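Local coordinates for insulinase family protease (Yersinia pestis, PDB 3GO9), which is predicted to be a protease of the insulinase (M16) family, whose members are typically zinc-dependent peptidases, and is found here with bound zinc ions, at residues A[59-64]-A[178-183]; A[370-375]-A[413-418]; A[116-121]-A[129-134]; A[151-156]-A[192-197]; A[441-446]-A[452-457]. All coordinates share one frame; numbering follows the deposited sequence.

How the contacts relate
Contacts 3 and 5 are the buried ones, and both are built alike: a strand of a mixed sheet packs its inward side chains on the helix that follows it, contact 3 in the sheet of seven strands and contact 5 in the sheet of five, on opposite sides of the chain's centre. Contact 3 is wholly apolar across the interface, whereas contact 5 adds a hydrogen bond from a backbone N just ahead of its helix to a side-chain amide oxygen. Contacts 1 and 2 are partly buried, the first a leucine pair between loops, the second a polar helix pair with waters. Contact 4, at the surface, sets one leucine against a glutamine and a valine, with a water bridge.

Contact 1. Residues A[59-64]-A[178-183]; sequences GSLSEN and GSSLIG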
# COMPACT_ATOMS: atom_id res chain seq x y z
N GLY A 59 -13.19 4.30 -8.80
CA GLY A 59 -12.66 3.02 -9.32
C GLY A 59 -13.81 2.18 -9.82
O GLY A 59 -14.92 2.70 -10.07
N SER A 60 -13.58 0.88 -9.89
CA SER A 60 -14.57 -0.04 -10.46
C SER A 60 -15.79 -0.20 -9.62
O SER A 60 -16.85 -0.59 -10.14
CB SER A 60 -13.93 -1.38 -10.70
OG SER A 60 -13.32 -1.90 -9.55
N LEU A 61 -15.70 0.07 -8.31
CA LEU A 61 -16.89 0.03 -7.49
C LEU A 61 -17.91 1.12 -7.89
O LEU A 61 -19.10 0.97 -7.55
CB LEU A 61 -16.56 0.12 -6.00
CG LEU A 61 -15.81 -0.98 -5.36
CD1 LEU A 61 -15.28 -0.62 -3.98
CD2 LEU A 61 -16.69 -2.28 -5.30
N SER A 62 -17.51 2.16 -8.63
CA SER A 62 -18.43 3.21 -9.11
C SER A 62 -19.23 2.79 -10.32
O SER A 62 -20.13 3.52 -10.75
CB SER A 62 -17.66 4.44 -9.59
OG SER A 62 -17.03 5.13 -8.56
N GLU A 63 -18.83 1.68 -10.94
CA GLU A 63 -19.42 1.23 -12.19
C GLU A 63 -20.65 0.38 -12.01
O GLU A 63 -20.61 -0.59 -11.25
CB GLU A 63 -18.39 0.35 -12.94
CG GLU A 63 -17.17 1.14 -13.42
CD GLU A 63 -16.00 0.27 -13.86
OE1 GLU A 63 -16.11 -1.00 -13.84
OE2 GLU A 63 -14.96 0.84 -14.28
N ASN A 64 -21.71 0.69 -12.74
CA ASN A 64 -22.84 -0.21 -12.86
C ASN A 64 -22.54 -1.21 -13.96
O ASN A 64 -21.47 -1.15 -14.55
CB ASN A 64 -24.14 0.55 -13.02
CG ASN A 64 -24.30 1.29 -14.35
OD1 ASN A 64 -23.84 0.85 -15.40
ND2 ASN A 64 -25.03 2.43 -14.31
N GLY A 178 -16.63 -13.36 -0.72
CA GLY A 178 -17.44 -12.79 0.34
C GLY A 178 -17.35 -11.30 0.44
O GLY A 178 -18.01 -10.72 1.32
N SER A 179 -16.55 -10.66 -0.43
CA SER A 179 -16.40 -9.22 -0.41
C SER A 179 -17.34 -8.54 -1.38
O SER A 179 -17.94 -9.20 -2.24
CB SER A 179 -14.97 -8.77 -0.81
OG SER A 179 -14.80 -9.02 -2.17
N SER A 180 -17.39 -7.23 -1.30
CA SER A 180 -18.15 -6.40 -2.24
C SER A 180 -17.40 -6.12 -3.52
O SER A 180 -17.91 -5.37 -4.35
CB SER A 180 -18.51 -5.06 -1.60
OG SER A 180 -17.38 -4.21 -1.51
N LEU A 181 -16.22 -6.70 -3.66
CA LEU A 181 -15.34 -6.41 -4.79
C LEU A 181 -15.55 -7.39 -5.93
O LEU A 181 -15.03 -7.22 -7.04
CB LEU A 181 -13.90 -6.46 -4.34
CG LEU A 181 -13.52 -5.57 -3.14
CD1 LEU A 181 -12.00 -5.60 -2.99
CD2 LEU A 181 -14.10 -4.23 -3.34
N ILE A 182 -16.31 -8.45 -5.65
CA ILE A 182 -16.70 -9.41 -6.70
C ILE A 182 -17.45 -8.79 -7.84
O ILE A 182 -18.47 -8.09 -7.68
CB ILE A 182 -17.57 -10.55 -6.09
CG1 ILE A 182 -16.81 -11.22 -5.00
CG2 ILE A 182 -17.87 -11.57 -7.16
CD1 ILE A 182 -15.47 -11.65 -5.44
N GLY A 183 -17.04 -9.12 -9.05
CA GLY A 183 -17.63 -8.57 -10.23
C GLY A 183 -17.27 -7.13 -10.55
O GLY A 183 -17.76 -6.55 -11.53
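L61 and L181 join two loops of the peptidase domain. L61 is the middle residue of a 3-10 turn, 60-62, between strand 50-56 and helix 70-80; L181 closes an ST turn in the loop that leads from helix 170-175 to helix 196-206. The tight part of the contact gathers on L61 CD2, which meets both a methyl of L181 and the carbonyl of S180. L61 CD2 lies 3.8 Å from L181 CD2, and the other branch, L61 CD1, is nearly as close to that same L181 CD2 at 3.9 Å, so a single methyl rests against both prongs of the opposing fork. With CG anti to the carbonyl carbon (chi1 -66°), L61 swings its branches toward the partner loop. Leucine suits both places because the CA atoms of L61 and L181 stand 7.2 Å apart, a gap that branched chains can fill from both ends. L181 is buried, packed also on Y111 and L176.

Polar groups hold the loops in shape around this patch. S179 OG accepts from L181 N at 3.1 Å and is also bonded to L176 O, while S60 OG bonds H184 O. The looser margin belongs to the side chain of S180, an exposed residue whose hydroxyl suits solvent: its OG comes no nearer than 4.3 Å to L61 CD2. The backbone of the same residue reaches in closer, with S180 O 3.5 Å from L61 CD2.

Contact 2. Residues A[370-375]-A[413-418]; sequences TQKNDQ and KLRQAF
R415 and Q416, neighbours on helix 408-421, make the contact with K372 and N373 of helix 362-377. R415 comes first. Its chain is extended except for a bend at chi2 (72°), and the guanidinium arrives edge-on, with K372 CE near its plane and 3.5 Å from R415 NH2. The charged ends stay a little farther apart, K372 NZ being 4.3 Å from R415 NH2. This closeness of like charges is probably eased by other partners: K372 NZ bonds Q375 OE1 and forms a salt bridge with E297, while R415 makes a cation-pi contact with W290. A water links the pair as well, accepting from R415 NE at 3.0 Å and donating to K372 O at 2.9 Å.

Next in sequence, Q416 turns its amide to that of N373. Q416 NE2 donates to N373 OD1 over 2.9 Å with an N-H...O angle of 162°, a single bond between nearly coplanar amides, their planes 13° apart. Amides suit this partly exposed edge, since each offers both a donor and an acceptor; Q416 NE2 also bonds S420 OG. A second water lies close to both Q416 OE1 and N373 O, 2.9 Å from each.

L376 packs on R415 and Q416, and L419 on K372 and N373, so each helix sends a leucine against the polar pair of the other. Helix 283-309 packs against both, through L294 on K372 and through W290, which meets R415 and F418.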
# COMPACT_ATOMS: atom_id res chain seq x y z
N THR A 370 19.29 -3.55 21.13
CA THR A 370 20.45 -2.80 20.62
C THR A 370 20.26 -2.43 19.13
O THR A 370 20.54 -1.29 18.69
CB THR A 370 21.76 -3.63 20.85
OG1 THR A 370 21.96 -3.79 22.26
CG2 THR A 370 22.99 -2.96 20.26
N GLN A 371 19.75 -3.40 18.37
CA GLN A 371 19.52 -3.23 16.96
C GLN A 371 18.42 -2.19 16.71
O GLN A 371 18.54 -1.30 15.86
CB GLN A 371 19.15 -4.59 16.34
CG GLN A 371 18.56 -4.60 14.91
CD GLN A 371 18.18 -6.04 14.44
OE1 GLN A 371 17.12 -6.26 13.82
NE2 GLN A 371 19.05 -7.02 14.76
N LYS A 372 17.35 -2.24 17.49
CA LYS A 372 16.26 -1.28 17.23
C LYS A 372 16.67 0.13 17.66
O LYS A 372 16.30 1.12 17.05
CB LYS A 372 14.97 -1.72 17.98
CG LYS A 372 14.37 -3.07 17.56
CD LYS A 372 14.24 -3.31 16.05
CE LYS A 372 13.29 -2.37 15.40
NZ LYS A 372 13.22 -2.68 13.94
N ASN A 373 17.46 0.20 18.72
CA ASN A 373 18.01 1.48 19.17
C ASN A 373 18.99 2.05 18.14
O ASN A 373 19.01 3.27 17.88
CB ASN A 373 18.68 1.35 20.56
CG ASN A 373 17.67 1.60 21.72
OD1 ASN A 373 17.01 2.66 21.78
ND2 ASN A 373 17.56 0.64 22.63
N ASP A 374 19.75 1.17 17.50
CA ASP A 374 20.64 1.59 16.42
C ASP A 374 19.86 2.21 15.26
O ASP A 374 20.16 3.31 14.80
CB ASP A 374 21.47 0.41 15.90
CG ASP A 374 22.53 0.86 14.87
OD1 ASP A 374 23.36 1.72 15.23
OD2 ASP A 374 22.50 0.36 13.73
N GLN A 375 18.83 1.51 14.82
CA GLN A 375 17.97 2.00 13.75
C GLN A 375 17.34 3.33 14.07
O GLN A 375 17.32 4.21 13.23
CB GLN A 375 16.90 1.00 13.45
CG GLN A 375 17.46 -0.37 13.06
CD GLN A 375 16.39 -1.44 13.03
OE1 GLN A 375 15.19 -1.13 13.04
NE2 GLN A 375 16.81 -2.70 12.99
N LYS A 413 11.07 10.84 19.96
CA LYS A 413 10.83 10.85 21.36
C LYS A 413 9.93 9.67 21.79
O LYS A 413 10.25 8.93 22.74
CB LYS A 413 10.20 12.17 21.78
CG LYS A 413 9.84 12.28 23.22
CD LYS A 413 9.11 13.55 23.51
CE LYS A 413 7.71 13.56 22.97
NZ LYS A 413 7.15 14.94 23.04
N LEU A 414 8.80 9.52 21.12
CA LEU A 414 7.90 8.42 21.48
C LEU A 414 8.52 7.04 21.26
O LEU A 414 8.34 6.13 22.08
CB LEU A 414 6.57 8.58 20.75
CG LEU A 414 5.74 9.81 21.15
CD1 LEU A 414 4.38 9.85 20.32
CD2 LEU A 414 5.36 9.84 22.61
N ARG A 415 9.25 6.87 20.15
CA ARG A 415 9.88 5.58 19.82
C ARG A 415 11.00 5.29 20.84
O ARG A 415 11.12 4.15 21.32
CB ARG A 415 10.49 5.63 18.41
CG ARG A 415 11.13 4.28 17.96
CD ARG A 415 10.13 3.28 17.67
NE ARG A 415 10.77 2.07 17.20
CZ ARG A 415 10.14 0.93 16.94
NH1 ARG A 415 8.83 0.79 17.12
NH2 ARG A 415 10.84 -0.08 16.48
N GLN A 416 11.80 6.30 21.18
CA GLN A 416 12.80 6.11 22.25
C GLN A 416 12.14 5.64 23.54
O GLN A 416 12.64 4.77 24.25
CB GLN A 416 13.66 7.34 22.55
CG GLN A 416 14.87 7.05 23.45
CD GLN A 416 15.80 5.95 22.85
OE1 GLN A 416 16.55 6.21 21.91
NE2 GLN A 416 15.71 4.72 23.37
N ALA A 417 11.04 6.27 23.93
CA ALA A 417 10.41 5.90 25.18
C ALA A 417 9.85 4.49 25.11
O ALA A 417 9.95 3.73 26.10
CB ALA A 417 9.33 6.91 25.55
N PHE A 418 9.28 4.12 23.95
CA PHE A 418 8.83 2.74 23.74
C PHE A 418 10.01 1.73 23.93
O PHE A 418 9.91 0.76 24.68
CB PHE A 418 8.20 2.64 22.36
CG PHE A 418 7.97 1.25 21.91
CD1 PHE A 418 6.98 0.49 22.50
CD2 PHE A 418 8.78 0.68 20.97
CE1 PHE A 418 6.81 -0.79 22.11
CE2 PHE A 418 8.63 -0.63 20.63
CZ PHE A 418 7.65 -1.34 21.23
O HOH W 1 13.53 1.37 16.23
O HOH W 2 18.38 5.23 19.87

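Contact 3. Residues A[116-121]-A[129-134]; sequences YSLSLP and KDALAW
W134 sets its CG anti to the backbone N (chi1 -174°), which carries the indole across to the strand, where Y116 and L118 await it; in Y116 the ring is instead turned anti to the carbonyl carbon. The two aromatic side chains cross at about a right angle, with Y116 CD1 3.6 Å from W134 CH2. Their planes stand at 71°, an oblique meeting of rings. Both polar ends are satisfied elsewhere, W134 NE1 by A78 O and Y116 OH by Y207 OH, so these large residues can lie in a buried place without stranding a donor.

L118 CD1 fills the angle between the indole and the helix, lying 4.0 Å from W134 CE3 and 3.8 Å from A131 CB. L120 CD1 touches the same A131 CB, also at 3.8 Å. Alanine is apt at this point because its single methyl lets the helix come close enough for two leucines to share it. W94 of helix 87-95 meets W134 edge-to-face and touches L118.

Every second residue, 116, 118 and 120, points to the helix, as in an extended strand. Strand 116-120 and helix 129-134 run antiparallel, their axes 10.0 Å apart: a helix packed on the preceding strand of a mixed sheet, as in a two-layer alpha+beta domain.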
# COMPACT_ATOMS: atom_id res chain seq x y z
N TYR A 116 -3.01 8.88 -10.71
CA TYR A 116 -2.17 9.39 -11.80
C TYR A 116 -0.81 9.76 -11.24
O TYR A 116 -0.73 10.39 -10.19
CB TYR A 116 -2.80 10.63 -12.44
CG TYR A 116 -4.11 10.33 -13.16
CD1 TYR A 116 -4.11 9.90 -14.43
CD2 TYR A 116 -5.35 10.42 -12.50
CE1 TYR A 116 -5.29 9.68 -15.11
CE2 TYR A 116 -6.54 10.09 -13.17
CZ TYR A 116 -6.49 9.76 -14.47
OH TYR A 116 -7.61 9.39 -15.22
N SER A 117 0.27 9.43 -11.97
CA SER A 117 1.61 9.64 -11.45
C SER A 117 2.51 10.26 -12.51
O SER A 117 2.64 9.71 -13.61
CB SER A 117 2.25 8.34 -10.97
OG SER A 117 1.51 7.65 -9.95
N LEU A 118 3.18 11.34 -12.13
CA LEU A 118 4.24 11.96 -12.92
C LEU A 118 5.49 12.18 -12.05
O LEU A 118 5.41 12.47 -10.85
CB LEU A 118 3.78 13.28 -13.52
CG LEU A 118 2.94 13.15 -14.79
CD1 LEU A 118 2.01 14.32 -15.05
CD2 LEU A 118 3.90 13.02 -15.98
N SER A 119 6.67 12.04 -12.66
CA SER A 119 7.95 12.22 -11.99
C SER A 119 8.77 13.08 -12.94
O SER A 119 9.06 12.62 -14.06
CB SER A 119 8.66 10.85 -11.85
OG SER A 119 10.02 11.00 -11.40
N LEU A 120 9.06 14.31 -12.54
CA LEU A 120 9.67 15.29 -13.41
C LEU A 120 11.10 15.51 -13.02
O LEU A 120 11.49 15.44 -11.85
CB LEU A 120 8.96 16.64 -13.29
CG LEU A 120 7.46 16.62 -13.45
CD1 LEU A 120 6.90 18.03 -13.29
CD2 LEU A 120 7.11 16.02 -14.81
N PRO A 121 11.94 15.87 -13.98
CA PRO A 121 13.26 16.22 -13.55
C PRO A 121 13.28 17.46 -12.69
O PRO A 121 12.43 18.32 -12.80
CB PRO A 121 14.02 16.50 -14.86
CG PRO A 121 13.04 16.30 -15.94
CD PRO A 121 11.68 16.24 -15.37
N LYS A 129 4.81 23.05 -15.14
CA LYS A 129 3.63 23.66 -15.75
C LYS A 129 2.89 22.66 -16.63
O LYS A 129 1.68 22.56 -16.55
CB LYS A 129 4.02 24.91 -16.56
CG LYS A 129 2.89 25.50 -17.36
CD LYS A 129 3.20 26.91 -17.89
CE LYS A 129 2.25 27.33 -19.07
NZ LYS A 129 2.97 28.05 -20.18
N ASP A 130 3.62 21.93 -17.46
CA ASP A 130 3.02 20.94 -18.37
C ASP A 130 2.34 19.85 -17.58
O ASP A 130 1.23 19.41 -17.93
CB ASP A 130 4.01 20.33 -19.32
CG ASP A 130 4.56 21.32 -20.34
OD1 ASP A 130 3.95 22.39 -20.50
OD2 ASP A 130 5.61 20.98 -20.96
N ALA A 131 3.00 19.38 -16.53
CA ALA A 131 2.40 18.33 -15.70
C ALA A 131 1.07 18.78 -15.09
O ALA A 131 0.08 18.05 -15.09
CB ALA A 131 3.35 17.88 -14.60
N LEU A 132 1.05 19.98 -14.53
CA LEU A 132 -0.18 20.48 -13.97
C LEU A 132 -1.27 20.66 -15.03
O LEU A 132 -2.47 20.45 -14.73
CB LEU A 132 0.06 21.77 -13.18
CG LEU A 132 0.93 21.66 -11.92
CD1 LEU A 132 1.03 23.05 -11.28
CD2 LEU A 132 0.36 20.68 -10.89
N ALA A 133 -0.87 21.01 -16.26
CA ALA A 133 -1.80 21.19 -17.35
C ALA A 133 -2.38 19.82 -17.75
O ALA A 133 -3.61 19.71 -17.98
CB ALA A 133 -1.09 21.86 -18.47
N TRP A 134 -1.53 18.79 -17.81
CA TRP A 134 -1.99 17.46 -18.16
C TRP A 134 -2.96 16.97 -17.09
O TRP A 134 -4.01 16.41 -17.37
CB TRP A 134 -0.84 16.45 -18.34
CG TRP A 134 -1.32 15.13 -18.84
CD1 TRP A 134 -1.61 14.82 -20.15
CD2 TRP A 134 -1.64 13.95 -18.07
NE1 TRP A 134 -2.05 13.51 -20.23
CE2 TRP A 134 -2.05 12.96 -18.97
CE3 TRP A 134 -1.60 13.64 -16.70
CZ2 TRP A 134 -2.43 11.70 -18.56
CZ3 TRP A 134 -1.94 12.34 -16.30
CH2 TRP A 134 -2.37 11.41 -17.25

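Contact 4. Residues A[151-156]-A[192-197]; sequences AALNTA and QPVDVE
Q192 stretches toward L153 from the far side of a shallow surface contact. CB leaves the backbone facing the helix segment, and CG stands anti to the carbonyl carbon (chi1 -62°); with the chain extended beyond it, CB and CG serve as the arm that carries the amide across. At the amide, CD lies 3.9 Å from L153 CD1. NE2, at the tip, rests near both leucine methyls, 4.1 Å from L153 CD2, while its polar character is served by a water that accepts from Q192 NE2 at 2.6 Å. That water donates in turn to L153 O over 3.0 Å, linking the glutamine to the backbone of the residue it packs on. Glutamine fits such an exposed place, having a long chain to reach with and an amide to bind water.

The contact joins the C-terminal part of helix 146-153 to the loop entering helix 196-206, with a zinc ion about 7 Å from the side chain of Q192. A cis peptide precedes P193, and D195 is the N-cap residue, its OD2 accepting from K198 N.

Between these features V194 points back toward helix 146-153. CG2, anti to its own carbonyl carbon, is the branch used: V194 CG2 lies 4.0 Å from L153 CD1, and the valine packs also on V149.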
# COMPACT_ATOMS: atom_id res chain seq x y z
N ALA A 151 -9.09 5.10 -30.69
CA ALA A 151 -7.64 5.06 -30.62
C ALA A 151 -7.16 4.27 -29.39
O ALA A 151 -6.26 3.45 -29.49
CB ALA A 151 -7.08 6.46 -30.63
N ALA A 152 -7.78 4.51 -28.25
CA ALA A 152 -7.44 3.83 -27.02
C ALA A 152 -7.63 2.30 -27.11
O ALA A 152 -6.84 1.52 -26.57
CB ALA A 152 -8.28 4.44 -25.81
N LEU A 153 -8.67 1.88 -27.79
CA LEU A 153 -9.00 0.46 -27.87
C LEU A 153 -8.08 -0.25 -28.86
O LEU A 153 -8.02 -1.47 -28.86
CB LEU A 153 -10.46 0.30 -28.29
CG LEU A 153 -11.38 0.77 -27.16
CD1 LEU A 153 -12.84 0.72 -27.57
CD2 LEU A 153 -11.19 -0.05 -25.90
N ASN A 154 -7.40 0.52 -29.70
CA ASN A 154 -6.50 -0.04 -30.71
C ASN A 154 -5.00 0.08 -30.35
O ASN A 154 -4.15 -0.14 -31.19
CB ASN A 154 -6.80 0.59 -32.06
CG ASN A 154 -8.04 0.03 -32.68
OD1 ASN A 154 -8.01 -1.08 -33.17
ND2 ASN A 154 -9.17 0.75 -32.59
N THR A 155 -4.66 0.40 -29.09
CA THR A 155 -3.23 0.39 -28.67
C THR A 155 -2.64 -1.03 -28.52
O THR A 155 -3.31 -1.96 -28.09
CB THR A 155 -2.99 1.23 -27.37
OG1 THR A 155 -3.62 0.59 -26.22
CG2 THR A 155 -3.56 2.66 -27.53
N ALA A 156 -1.37 -1.18 -28.89
CA ALA A 156 -0.73 -2.50 -28.80
C ALA A 156 -0.57 -2.97 -27.38
O ALA A 156 -0.50 -4.17 -27.12
CB ALA A 156 0.66 -2.48 -29.51
N GLN A 192 -17.78 -3.59 -26.10
CA GLN A 192 -17.81 -2.87 -27.35
C GLN A 192 -19.07 -3.25 -28.13
O GLN A 192 -19.57 -4.38 -27.99
CB GLN A 192 -16.57 -3.20 -28.14
CG GLN A 192 -15.30 -2.80 -27.46
CD GLN A 192 -14.12 -2.89 -28.38
OE1 GLN A 192 -14.26 -2.70 -29.58
NE2 GLN A 192 -12.94 -3.22 -27.82
N PRO A 193 -19.63 -2.29 -28.89
CA PRO A 193 -19.22 -0.88 -29.05
C PRO A 193 -19.51 -0.07 -27.80
O PRO A 193 -20.52 -0.29 -27.10
CB PRO A 193 -20.10 -0.39 -30.23
CG PRO A 193 -20.75 -1.64 -30.73
CD PRO A 193 -20.84 -2.60 -29.65
N VAL A 194 -18.63 0.89 -27.53
CA VAL A 194 -18.73 1.75 -26.33
C VAL A 194 -19.73 2.84 -26.62
O VAL A 194 -19.66 3.50 -27.67
CB VAL A 194 -17.37 2.39 -26.00
CG1 VAL A 194 -17.50 3.40 -24.82
CG2 VAL A 194 -16.34 1.30 -25.68
N ASP A 195 -20.62 3.06 -25.66
CA ASP A 195 -21.52 4.17 -25.69
C ASP A 195 -20.74 5.35 -25.15
O ASP A 195 -20.56 5.47 -23.93
CB ASP A 195 -22.71 3.84 -24.79
CG ASP A 195 -23.74 4.93 -24.78
OD1 ASP A 195 -24.89 4.59 -24.47
OD2 ASP A 195 -23.43 6.10 -25.05
N VAL A 196 -20.16 6.13 -26.08
CA VAL A 196 -19.25 7.21 -25.71
C VAL A 196 -19.99 8.25 -24.86
O VAL A 196 -19.43 8.82 -23.92
CB VAL A 196 -18.54 7.82 -26.96
CG1 VAL A 196 -17.80 9.05 -26.62
CG2 VAL A 196 -17.60 6.74 -27.63
N GLU A 197 -21.29 8.45 -25.13
CA GLU A 197 -22.06 9.41 -24.34
C GLU A 197 -22.17 8.96 -22.88
O GLU A 197 -22.02 9.78 -21.96
CB GLU A 197 -23.43 9.64 -24.97
CG GLU A 197 -23.32 10.30 -26.39
CD GLU A 197 -22.73 11.69 -26.34
OE1 GLU A 197 -22.98 12.42 -25.35
OE2 GLU A 197 -22.01 12.06 -27.30
O HOH W 3 -10.42 -3.26 -28.53

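Contact 5. Residues A[441-446]-A[452-457]; sequences LVLMQP and VNVKAL
Apolar packing between L443 and the two valines V452 and V454 makes up the middle of this contact. L443 has CG anti to the backbone N (chi1 -178°), which brings its CD2 to 3.6 Å from V452 CB and 4.0 Å from V454 CG1. Farther along, L441 CD1 approaches the backbone, 4.4 Å from L457 C. At the other end the methyl V452 CG2 packs against the amide of Q445, 3.4 Å from Q445 NE2. Branched aliphatic side chains suit this face, where strand residues pointing to the helix are buried.

The hydrogen bond across the contact is made by Q445. Its extended chain presents OE1 to V452 N at 3.0 Å, an almost straight bond (N-H...O 177°) that enters well to the side of the carbonyl. S258 OG bonds the same oxygen, and NE2 is taken by E449 OE2 and P450 O, so the buried amide is gripped at both ends and its flip is settled.

Within the second segment, N453 caps the helix: its OD1 accepts from A456 N at 2.9 Å, with the donor above the carbonyl plane.

Strand 440-446 lies between strands 257-261 and 267-276 of its sheet; helix 454-465 covers one face of it, beside helix 341-358, whose L341 touches L443 and whose M345 touches L457.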
# COMPACT_ATOMS: atom_id res chain seq x y z
N LEU A 441 -3.42 -21.79 7.14
CA LEU A 441 -2.46 -22.37 6.19
C LEU A 441 -2.92 -22.17 4.77
O LEU A 441 -3.95 -22.71 4.35
CB LEU A 441 -2.22 -23.85 6.42
CG LEU A 441 -1.80 -24.29 7.81
CD1 LEU A 441 -1.60 -25.84 7.84
CD2 LEU A 441 -0.56 -23.55 8.23
N VAL A 442 -2.10 -21.47 3.99
CA VAL A 442 -2.42 -21.23 2.59
C VAL A 442 -1.27 -21.78 1.75
O VAL A 442 -0.18 -21.23 1.77
CB VAL A 442 -2.63 -19.75 2.33
CG1 VAL A 442 -2.87 -19.57 0.80
CG2 VAL A 442 -3.79 -19.18 3.18
N LEU A 443 -1.53 -22.83 1.01
CA LEU A 443 -0.49 -23.52 0.21
C LEU A 443 -0.69 -23.16 -1.23
O LEU A 443 -1.73 -23.54 -1.80
CB LEU A 443 -0.61 -25.02 0.34
CG LEU A 443 0.49 -25.79 -0.42
CD1 LEU A 443 1.89 -25.49 0.07
CD2 LEU A 443 0.21 -27.24 -0.36
N MSE A 444 0.31 -22.54 -1.83
CA MSE A 444 0.27 -22.30 -3.28
C MSE A 444 1.08 -23.43 -3.91
O MSE A 444 2.18 -23.71 -3.45
CB MSE A 444 0.89 -20.98 -3.63
CG MSE A 444 0.68 -19.91 -2.64
SE MSE A 444 -1.14 -19.23 -2.69
CE MSE A 444 -0.66 -18.13 -4.20
N GLN A 445 0.52 -24.10 -4.90
CA GLN A 445 1.26 -25.09 -5.68
C GLN A 445 1.44 -24.67 -7.15
O GLN A 445 0.60 -23.94 -7.69
CB GLN A 445 0.55 -26.40 -5.64
CG GLN A 445 0.62 -27.00 -4.25
CD GLN A 445 -0.01 -28.34 -4.18
OE1 GLN A 445 -1.15 -28.46 -3.73
NE2 GLN A 445 0.72 -29.37 -4.61
N PRO A 446 2.56 -25.10 -7.77
CA PRO A 446 2.69 -24.83 -9.24
C PRO A 446 1.66 -25.58 -10.05
O PRO A 446 1.30 -26.71 -9.69
CB PRO A 446 4.09 -25.38 -9.56
CG PRO A 446 4.84 -25.35 -8.24
CD PRO A 446 3.78 -25.72 -7.22
N VAL A 452 -1.69 -31.27 -2.92
CA VAL A 452 -1.36 -31.67 -1.56
C VAL A 452 -2.65 -31.66 -0.75
O VAL A 452 -3.48 -30.76 -0.89
CB VAL A 452 -0.33 -30.72 -0.91
CG1 VAL A 452 -0.22 -30.96 0.57
CG2 VAL A 452 1.03 -30.83 -1.60
N ASN A 453 -2.80 -32.67 0.08
CA ASN A 453 -3.91 -32.77 1.02
C ASN A 453 -3.64 -31.83 2.18
O ASN A 453 -2.85 -32.18 3.07
CB ASN A 453 -4.03 -34.22 1.52
CG ASN A 453 -5.16 -34.42 2.50
OD1 ASN A 453 -5.56 -33.51 3.22
ND2 ASN A 453 -5.68 -35.64 2.53
N VAL A 454 -4.23 -30.64 2.16
CA VAL A 454 -3.91 -29.64 3.16
C VAL A 454 -4.59 -29.91 4.50
O VAL A 454 -4.18 -29.40 5.50
CB VAL A 454 -4.19 -28.18 2.69
CG1 VAL A 454 -3.26 -27.83 1.56
CG2 VAL A 454 -5.63 -27.97 2.25
N LYS A 455 -5.63 -30.74 4.50
CA LYS A 455 -6.21 -31.17 5.76
C LYS A 455 -5.21 -32.03 6.52
O LYS A 455 -5.04 -31.84 7.72
CB LYS A 455 -7.54 -31.89 5.51
CG LYS A 455 -8.58 -30.97 4.84
CD LYS A 455 -9.92 -31.63 4.59
CE LYS A 455 -10.69 -30.90 3.46
NZ LYS A 455 -12.20 -31.02 3.52
N ALA A 456 -4.53 -32.95 5.83
CA ALA A 456 -3.50 -33.77 6.45
C ALA A 456 -2.35 -32.89 6.95
O ALA A 456 -1.78 -33.12 8.01
CB ALA A 456 -2.96 -34.81 5.49
N LEU A 457 -1.99 -31.90 6.15
CA LEU A 457 -0.89 -31.01 6.51
C LEU A 457 -1.27 -30.26 7.78
O LEU A 457 -0.45 -30.11 8.70
CB LEU A 457 -0.62 -30.06 5.34
CG LEU A 457 0.66 -29.26 5.37
CD1 LEU A 457 1.90 -30.17 5.29
CD2 LEU A 457 0.66 -28.24 4.23